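Local coordinates for ABC transporter ATP-binding protein (PDB 2PJZ) that probably binds and hydrolyses ATP as the nucleotide-binding subunit of an ABC transporter, putatively one for cobalt, at residues L129-L141 and D153-I167. Residues are numbered along the deposited sequence; the frame is centred on the assembly and turned at random.
Sequences LSAGQSVLVRTSL and DEPFENVDAARRHVI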
ATOM      1  N   LEU A 129     -12.955  15.116  -8.873  1.00 37.63           N
ATOM      2  CA  LEU A 129     -12.274  14.176  -9.762  1.00 35.68           C
ATOM      3  C   LEU A 129     -12.877  12.778  -9.656  1.00 34.19           C
ATOM      4  O   LEU A 129     -13.372  12.383  -8.605  1.00 34.30           O
ATOM      5  CB  LEU A 129     -10.762  14.121  -9.474  1.00 35.03           C
ATOM      6  CG  LEU A 129      -9.903  15.383  -9.589  1.00 35.50           C
ATOM      7  CD1 LEU A 129      -8.423  15.025  -9.369  1.00 33.72           C
ATOM      8  CD2 LEU A 129     -10.070  16.120 -10.921  1.00 33.41           C
ATOM      9  N   SER A 130     -12.805  12.033 -10.749  1.00 33.02           N
ATOM     10  CA  SER A 130     -13.187  10.630 -10.750  1.00 31.92           C
ATOM     11  C   SER A 130     -12.250   9.827  -9.837  1.00 30.79           C
ATOM     12  O   SER A 130     -11.205  10.330  -9.430  1.00 29.78           O
ATOM     13  CB  SER A 130     -13.156  10.081 -12.169  1.00 31.93           C
ATOM     14  OG  SER A 130     -11.846  10.058 -12.688  1.00 32.10           O
ATOM     15  N   ALA A 131     -12.636   8.598  -9.509  1.00 29.07           N
ATOM     16  CA  ALA A 131     -11.811   7.729  -8.655  1.00 27.86           C
ATOM     17  C   ALA A 131     -10.400   7.521  -9.230  1.00 26.94           C
ATOM     18  O   ALA A 131      -9.396   7.706  -8.526  1.00 25.91           O
ATOM     19  CB  ALA A 131     -12.503   6.399  -8.451  1.00 27.95           C
ATOM     20  N   GLY A 132     -10.328   7.148 -10.507  1.00 25.98           N
ATOM     21  CA  GLY A 132      -9.041   6.960 -11.188  1.00 24.95           C
ATOM     22  C   GLY A 132      -8.207   8.235 -11.210  1.00 23.90           C
ATOM     23  O   GLY A 132      -7.019   8.227 -10.876  1.00 23.14           O
ATOM     24  N   GLN A 133      -8.835   9.341 -11.580  1.00 23.32           N
ATOM     25  CA  GLN A 133      -8.146  10.644 -11.574  1.00 22.96           C
ATOM     26  C   GLN A 133      -7.659  11.082 -10.184  1.00 21.41           C
ATOM     27  O   GLN A 133      -6.524  11.569 -10.044  1.00 21.06           O
ATOM     28  CB  GLN A 133      -9.079  11.716 -12.119  1.00 23.46           C
ATOM     29  CG  GLN A 133      -9.292  11.646 -13.629  1.00 26.65           C
ATOM     30  CD  GLN A 133     -10.250  12.742 -14.087  1.00 30.07           C
ATOM     31  OE1 GLN A 133     -11.103  13.198 -13.323  1.00 30.15           O
ATOM     32  NE2 GLN A 133     -10.095  13.182 -15.335  1.00 33.24           N
ATOM     33  N   SER A 134      -8.524  10.927  -9.181  1.00 19.98           N
ATOM     34  CA  SER A 134      -8.220  11.279  -7.781  1.00 19.41           C
ATOM     35  C   SER A 134      -6.975  10.536  -7.271  1.00 18.38           C
ATOM     36  O   SER A 134      -6.050  11.175  -6.738  1.00 17.36           O
ATOM     37  CB  SER A 134      -9.414  10.963  -6.873  1.00 18.80           C
ATOM     38  OG  SER A 134      -9.115  11.261  -5.511  1.00 21.33           O
ATOM     39  N   VAL A 135      -6.961   9.205  -7.427  1.00 17.09           N
ATOM     40  CA  VAL A 135      -5.794   8.402  -6.995  1.00 16.09           C
ATOM     41  C   VAL A 135      -4.525   8.731  -7.780  1.00 16.27           C
ATOM     42  O   VAL A 135      -3.432   8.776  -7.204  1.00 15.43           O
ATOM     43  CB  VAL A 135      -6.058   6.865  -6.895  1.00 16.82           C
ATOM     44  CG1 VAL A 135      -6.016   6.157  -8.273  1.00 16.86           C
ATOM     45  CG2 VAL A 135      -5.013   6.209  -5.972  1.00 15.06           C
ATOM     46  N   LEU A 136      -4.654   8.981  -9.082  1.00 15.11           N
ATOM     47  CA  LEU A 136      -3.468   9.356  -9.854  1.00 15.41           C
ATOM     48  C   LEU A 136      -2.911  10.663  -9.383  1.00 14.81           C
ATOM     49  O   LEU A 136      -1.683  10.785  -9.208  1.00 14.95           O
ATOM     50  CB  LEU A 136      -3.754   9.414 -11.368  1.00 15.43           C
ATOM     51  CG  LEU A 136      -3.932   8.023 -11.996  1.00 16.40           C
ATOM     52  CD1 LEU A 136      -4.507   8.156 -13.430  1.00 17.81           C
ATOM     53  CD2 LEU A 136      -2.638   7.225 -11.987  1.00 16.54           C
ATOM     54  N   VAL A 137      -3.789  11.641  -9.158  1.00 14.40           N
ATOM     55  CA  VAL A 137      -3.342  12.959  -8.651  1.00 15.45           C
ATOM     56  C   VAL A 137      -2.702  12.820  -7.247  1.00 14.76           C
ATOM     57  O   VAL A 137      -1.600  13.361  -6.988  1.00 13.68           O
ATOM     58  CB  VAL A 137      -4.494  13.995  -8.678  1.00 15.75           C
ATOM     59  CG1 VAL A 137      -4.165  15.268  -7.858  1.00 17.30           C
ATOM     60  CG2 VAL A 137      -4.831  14.361 -10.140  1.00 17.77           C
ATOM     61  N   ARG A 138      -3.363  12.061  -6.365  1.00 13.68           N
ATOM     62  CA  ARG A 138      -2.850  11.884  -4.996  1.00 13.49           C
ATOM     63  C   ARG A 138      -1.509  11.124  -4.947  1.00 13.15           C
ATOM     64  O   ARG A 138      -0.591  11.480  -4.177  1.00 13.46           O
ATOM     65  CB  ARG A 138      -3.921  11.199  -4.117  1.00 13.42           C
ATOM     66  CG  ARG A 138      -5.050  12.172  -3.701  1.00 12.64           C
ATOM     67  CD  ARG A 138      -6.104  11.478  -2.793  1.00 14.83           C
ATOM     68  NE  ARG A 138      -7.017  10.605  -3.547  1.00 16.22           N
ATOM     69  CZ  ARG A 138      -6.998   9.273  -3.524  1.00 18.40           C
ATOM     70  NH1 ARG A 138      -6.127   8.594  -2.770  1.00 15.27           N
ATOM     71  NH2 ARG A 138      -7.885   8.602  -4.253  1.00 19.34           N
ATOM     72  N   THR A 139      -1.378  10.092  -5.768  1.00 13.11           N
ATOM     73  CA  THR A 139      -0.092   9.386  -5.872  1.00 13.12           C
ATOM     74  C   THR A 139       1.002  10.321  -6.434  1.00 13.06           C
ATOM     75  O   THR A 139       2.137  10.357  -5.935  1.00 12.53           O
ATOM     76  CB  THR A 139      -0.223   8.077  -6.687  1.00 13.16           C
ATOM     77  OG1 THR A 139      -1.134   7.191  -6.021  1.00 14.36           O
ATOM     78  CG2 THR A 139       1.134   7.363  -6.797  1.00 12.66           C
ATOM     79  N   SER A 140       0.645  11.111  -7.439  1.00 12.42           N
ATOM     80  CA  SER A 140       1.577  12.059  -8.028  1.00 12.95           C
ATOM     81  C   SER A 140       2.001  13.117  -6.996  1.00 12.69           C
ATOM     82  O   SER A 140       3.186  13.430  -6.877  1.00 13.16           O
ATOM     83  CB  SER A 140       0.956  12.702  -9.286  1.00 13.60           C
ATOM     84  OG  SER A 140       0.765  11.726 -10.284  1.00 15.53           O
ATOM     85  N   LEU A 141       1.053  13.651  -6.238  1.00 12.37           N
ATOM     86  CA  LEU A 141       1.400  14.570  -5.129  1.00 13.14           C
ATOM     87  C   LEU A 141       2.376  13.927  -4.106  1.00 13.08           C
ATOM     88  O   LEU A 141       3.352  14.563  -3.664  1.00 12.89           O
ATOM     89  CB  LEU A 141       0.132  15.026  -4.405  1.00 13.16           C
ATOM     90  CG  LEU A 141      -0.784  16.003  -5.166  1.00 12.42           C
ATOM     91  CD1 LEU A 141      -2.158  15.989  -4.528  1.00 13.09           C
ATOM     92  CD2 LEU A 141      -0.216  17.441  -5.189  1.00 14.68           C
ATOM     93  N   ASP A 153      -1.658   3.759  -0.741  1.00 12.09           N
ATOM     94  CA  ASP A 153      -2.890   2.954  -0.712  1.00 14.49           C
ATOM     95  C   ASP A 153      -3.438   2.734  -2.144  1.00 15.34           C
ATOM     96  O   ASP A 153      -3.703   3.692  -2.881  1.00 15.55           O
ATOM     97  CB  ASP A 153      -3.934   3.654   0.142  1.00 16.00           C
ATOM     98  CG  ASP A 153      -5.191   2.811   0.346  1.00 20.79           C
ATOM     99  OD1 ASP A 153      -5.094   1.569   0.400  1.00 23.57           O
ATOM    100  OD2 ASP A 153      -6.263   3.413   0.423  1.00 27.15           O
ATOM    101  N   GLU A 154      -3.619   1.476  -2.517  1.00 15.31           N
ATOM    102  CA  GLU A 154      -4.334   1.099  -3.767  1.00 17.07           C
ATOM    103  C   GLU A 154      -4.086   2.043  -4.933  1.00 16.98           C
ATOM    104  O   GLU A 154      -5.052   2.631  -5.467  1.00 17.69           O
ATOM    105  CB  GLU A 154      -5.851   1.022  -3.513  1.00 16.60           C
ATOM    106  CG  GLU A 154      -6.239  -0.082  -2.572  1.00 19.16           C
ATOM    107  CD  GLU A 154      -6.227  -1.461  -3.229  1.00 22.87           C
ATOM    108  OE1 GLU A 154      -5.736  -1.617  -4.380  1.00 21.33           O
ATOM    109  OE2 GLU A 154      -6.705  -2.387  -2.551  1.00 26.48           O
ATOM    110  N   PRO A 155      -2.814   2.210  -5.347  1.00 16.95           N
ATOM    111  CA  PRO A 155      -2.551   3.260  -6.336  1.00 18.10           C
ATOM    112  C   PRO A 155      -3.074   2.920  -7.750  1.00 20.08           C
ATOM    113  O   PRO A 155      -3.034   3.767  -8.623  1.00 19.77           O
ATOM    114  CB  PRO A 155      -1.022   3.374  -6.343  1.00 17.26           C
ATOM    115  CG  PRO A 155      -0.527   2.030  -5.877  1.00 17.59           C
ATOM    116  CD  PRO A 155      -1.581   1.492  -4.935  1.00 17.32           C
ATOM    117  N   PHE A 156      -3.592   1.709  -7.934  1.00 22.03           N
ATOM    118  CA  PHE A 156      -3.941   1.218  -9.277  1.00 23.79           C
ATOM    119  C   PHE A 156      -5.434   0.996  -9.443  1.00 23.82           C
ATOM    120  O   PHE A 156      -5.904   0.699 -10.549  1.00 24.26           O
ATOM    121  CB  PHE A 156      -3.230  -0.104  -9.574  1.00 24.55           C
ATOM    122  CG  PHE A 156      -1.758  -0.106  -9.254  1.00 26.36           C
ATOM    123  CD1 PHE A 156      -0.860   0.609 -10.028  1.00 26.52           C
ATOM    124  CD2 PHE A 156      -1.274  -0.871  -8.190  1.00 28.19           C
ATOM    125  CE1 PHE A 156       0.505   0.593  -9.745  1.00 28.35           C
ATOM    126  CE2 PHE A 156       0.085  -0.900  -7.899  1.00 29.06           C
ATOM    127  CZ  PHE A 156       0.972  -0.164  -8.679  1.00 28.35           C
ATOM    128  N   GLU A 157      -6.184   1.132  -8.359  1.00 24.29           N
ATOM    129  CA  GLU A 157      -7.601   0.808  -8.399  1.00 24.84           C
ATOM    130  C   GLU A 157      -8.353   1.876  -9.184  1.00 24.53           C
ATOM    131  O   GLU A 157      -8.102   3.056  -9.015  1.00 23.52           O
ATOM    132  CB  GLU A 157      -8.144   0.617  -6.985  1.00 25.84           C
ATOM    133  CG  GLU A 157      -9.568   0.120  -6.938  1.00 28.37           C
ATOM    134  CD  GLU A 157      -9.926  -0.569  -5.627  1.00 34.20           C
ATOM    135  OE1 GLU A 157      -9.232  -0.365  -4.604  1.00 35.39           O
ATOM    136  OE2 GLU A 157     -10.922  -1.324  -5.624  1.00 37.17           O
ATOM    137  N   ASN A 158      -9.234   1.454 -10.106  1.00 25.15           N
ATOM    138  CA  ASN A 158      -9.976   2.410 -10.959  1.00 25.18           C
ATOM    139  C   ASN A 158      -9.093   3.178 -11.968  1.00 24.25           C
ATOM    140  O   ASN A 158      -9.511   4.198 -12.547  1.00 23.92           O
ATOM    141  CB  ASN A 158     -10.792   3.390 -10.085  1.00 25.97           C
ATOM    142  CG  ASN A 158     -11.666   2.671  -9.067  1.00 29.79           C
ATOM    143  OD1 ASN A 158     -12.420   1.748  -9.414  1.00 32.53           O
ATOM    144  ND2 ASN A 158     -11.556   3.073  -7.797  1.00 32.69           N
ATOM    145  N   VAL A 159      -7.880   2.682 -12.191  1.00 22.83           N
ATOM    146  CA  VAL A 159      -6.944   3.290 -13.121  1.00 23.63           C
ATOM    147  C   VAL A 159      -6.803   2.381 -14.357  1.00 24.16           C
ATOM    148  O   VAL A 159      -6.573   1.186 -14.215  1.00 23.65           O
ATOM    149  CB  VAL A 159      -5.554   3.520 -12.475  1.00 23.10           C
ATOM    150  CG1 VAL A 159      -4.583   4.026 -13.518  1.00 23.59           C
ATOM    151  CG2 VAL A 159      -5.665   4.536 -11.326  1.00 22.64           C
ATOM    152  N   ASP A 160      -6.945   2.953 -15.555  1.00 25.80           N
ATOM    153  CA  ASP A 160      -6.891   2.155 -16.792  1.00 26.48           C
ATOM    154  C   ASP A 160      -5.484   1.584 -16.969  1.00 26.62           C
ATOM    155  O   ASP A 160      -4.534   2.108 -16.395  1.00 25.22           O
ATOM    156  CB  ASP A 160      -7.319   2.987 -18.013  1.00 27.26           C
ATOM    157  CG  ASP A 160      -6.235   3.949 -18.492  1.00 29.51           C
ATOM    158  OD1 ASP A 160      -5.982   4.959 -17.824  1.00 34.82           O
ATOM    159  OD2 ASP A 160      -5.652   3.734 -19.564  1.00 33.98           O
ATOM    160  N   ALA A 161      -5.351   0.514 -17.759  1.00 26.35           N
ATOM    161  CA  ALA A 161      -4.065  -0.165 -17.920  1.00 26.58           C
ATOM    162  C   ALA A 161      -2.886   0.720 -18.297  1.00 26.86           C
ATOM    163  O   ALA A 161      -1.799   0.579 -17.712  1.00 27.86           O
ATOM    164  CB  ALA A 161      -4.183  -1.364 -18.903  1.00 26.69           C
ATOM    165  N   ALA A 162      -3.076   1.621 -19.260  1.00 26.68           N
ATOM    166  CA  ALA A 162      -1.990   2.482 -19.723  1.00 27.21           C
ATOM    167  C   ALA A 162      -1.468   3.389 -18.609  1.00 26.95           C
ATOM    168  O   ALA A 162      -0.257   3.496 -18.400  1.00 26.89           O
ATOM    169  CB  ALA A 162      -2.429   3.315 -20.953  1.00 27.26           C
ATOM    170  N   ARG A 163      -2.386   4.024 -17.885  1.00 26.47           N
ATOM    171  CA  ARG A 163      -2.006   4.915 -16.790  1.00 26.93           C
ATOM    172  C   ARG A 163      -1.456   4.156 -15.579  1.00 26.05           C
ATOM    173  O   ARG A 163      -0.655   4.697 -14.829  1.00 26.75           O
ATOM    174  CB  ARG A 163      -3.161   5.839 -16.403  1.00 26.74           C
ATOM    175  CG  ARG A 163      -3.385   6.890 -17.468  1.00 29.83           C
ATOM    176  CD  ARG A 163      -4.630   7.694 -17.234  1.00 34.23           C
ATOM    177  NE  ARG A 163      -4.936   8.452 -18.440  1.00 37.88           N
ATOM    178  CZ  ARG A 163      -5.783   9.466 -18.503  1.00 41.57           C
ATOM    179  NH1 ARG A 163      -6.436   9.861 -17.416  1.00 43.39           N
ATOM    180  NH2 ARG A 163      -5.993  10.077 -19.668  1.00 42.46           N
ATOM    181  N   ARG A 164      -1.868   2.907 -15.409  1.00 25.48           N
ATOM    182  CA  ARG A 164      -1.260   2.046 -14.395  1.00 25.11           C
ATOM    183  C   ARG A 164       0.233   1.856 -14.640  1.00 25.24           C
ATOM    184  O   ARG A 164       1.049   1.873 -13.700  1.00 24.27           O
ATOM    185  CB  ARG A 164      -1.938   0.690 -14.342  1.00 25.27           C
ATOM    186  CG  ARG A 164      -3.267   0.678 -13.612  1.00 23.66           C
ATOM    187  CD  ARG A 164      -3.908  -0.676 -13.747  1.00 23.62           C
ATOM    188  NE  ARG A 164      -4.938  -0.868 -12.732  1.00 24.34           N
ATOM    189  CZ  ARG A 164      -5.426  -2.047 -12.356  1.00 26.29           C
ATOM    190  NH1 ARG A 164      -5.004  -3.171 -12.927  1.00 28.51           N
ATOM    191  NH2 ARG A 164      -6.353  -2.101 -11.415  1.00 27.00           N
ATOM    192  N   HIS A 165       0.584   1.655 -15.909  1.00 24.32           N
ATOM    193  CA  HIS A 165       1.969   1.515 -16.313  1.00 23.71           C
ATOM    194  C   HIS A 165       2.778   2.778 -16.141  1.00 23.12           C
ATOM    195  O   HIS A 165       3.940   2.719 -15.721  1.00 24.24           O
ATOM    196  CB  HIS A 165       2.036   0.996 -17.753  1.00 23.46           C
ATOM    197  CG  HIS A 165       1.892  -0.488 -17.826  1.00 24.05           C
ATOM    198  ND1 HIS A 165       0.682  -1.121 -17.635  1.00 21.76           N
ATOM    199  CD2 HIS A 165       2.816  -1.467 -17.964  1.00 21.75           C
ATOM    200  CE1 HIS A 165       0.859  -2.428 -17.707  1.00 21.68           C
ATOM    201  NE2 HIS A 165       2.147  -2.665 -17.887  1.00 24.02           N
ATOM    202  N   VAL A 166       2.174   3.917 -16.454  1.00 21.91           N
ATOM    203  CA  VAL A 166       2.822   5.212 -16.256  1.00 21.38           C
ATOM    204  C   VAL A 166       3.087   5.482 -14.755  1.00 21.14           C
ATOM    205  O   VAL A 166       4.221   5.802 -14.363  1.00 21.09           O
ATOM    206  CB  VAL A 166       2.025   6.359 -16.923  1.00 20.97           C
ATOM    207  CG1 VAL A 166       2.625   7.706 -16.560  1.00 21.18           C
ATOM    208  CG2 VAL A 166       2.058   6.191 -18.459  1.00 21.87           C
ATOM    209  N   ILE A 167       2.063   5.305 -13.921  1.00 20.41           N
ATOM    210  CA  ILE A 167       2.222   5.581 -12.488  1.00 20.23           C
ATOM    211  C   ILE A 167       3.178   4.575 -11.817  1.00 19.72           C
ATOM    212  O   ILE A 167       3.895   4.926 -10.902  1.00 19.29           O
ATOM    213  CB  ILE A 167       0.849   5.698 -11.752  1.00 20.15           C
ATOM    214  CG1 ILE A 167       0.990   6.473 -10.428  1.00 20.49           C
ATOM    215  CG2 ILE A 167       0.225   4.319 -11.522  1.00 19.41           C
ATOM    216  CD1 ILE A 167       1.403   7.903 -10.580  1.00 20.72           C
TER
HETATM  217  O   HOH W   1      -9.238   4.735  -6.805  1.00 30.98           O
HETATM  218  O   HOH W   2     -12.259   6.278 -12.271  1.00 33.53           O
HETATM  219  O   HOH W   3      -5.886   5.713  -2.332  1.00 24.69           O
HETATM  220  O   HOH W   4      -1.960   6.101  -8.397  1.00 20.35           O
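Val135 and Val159 meet at the centre of the contact, CG1 of Val135 only 3.5 Å from CG2 of Val159, tighter than usual van der Waals packing. A chi1 of 79° sets Val135 CG1 between its own backbone N and carbonyl carbon, facing Val159, and puts CG2 anti to that N, 3.6 Å from Glu154 O. Leu136 forks beside it: its side chain and the extended Arg163 cross at about a right angle, Leu136 CD1 3.8 Å from Arg163 CD, while CD2 packs 3.8 Å from Ile167 CB. An alanine in place of Leu136 would probably open a gap between Val159, Arg163 and Ile167. Farther along, Thr139 CG2 lies 3.7 Å from Ile167 CG1. At the other end Gly132 CA comes within 3.1 Å of Asn158 O, where a side chain would clash. Waters join the polar edges: one links Thr139 OG1, also bonded to Asn79, to Pro155 O; another bridges Arg138 NH1 and Asp153 O. In the second shell, Arg164 grips Phe156 O side-on through NE and NH2, adding to the Val159 N bond of the type II turn Phe156-Val159, while Ser130 and Gln133 form a capping box. The segments match the ABC signature (LSAGQ) helix and the Walker B and D-loop region of such ATPases. The axes of 131-141 and 161-167 run nearly parallel (8°), 11.5 Å apart at closest approach; strand 149-153 joins their helices, 131-144 and 161-173. Helix 90-100 packs against the former, helix 105-114 touches both, and strand 177-182 meets Pro155 and Phe156.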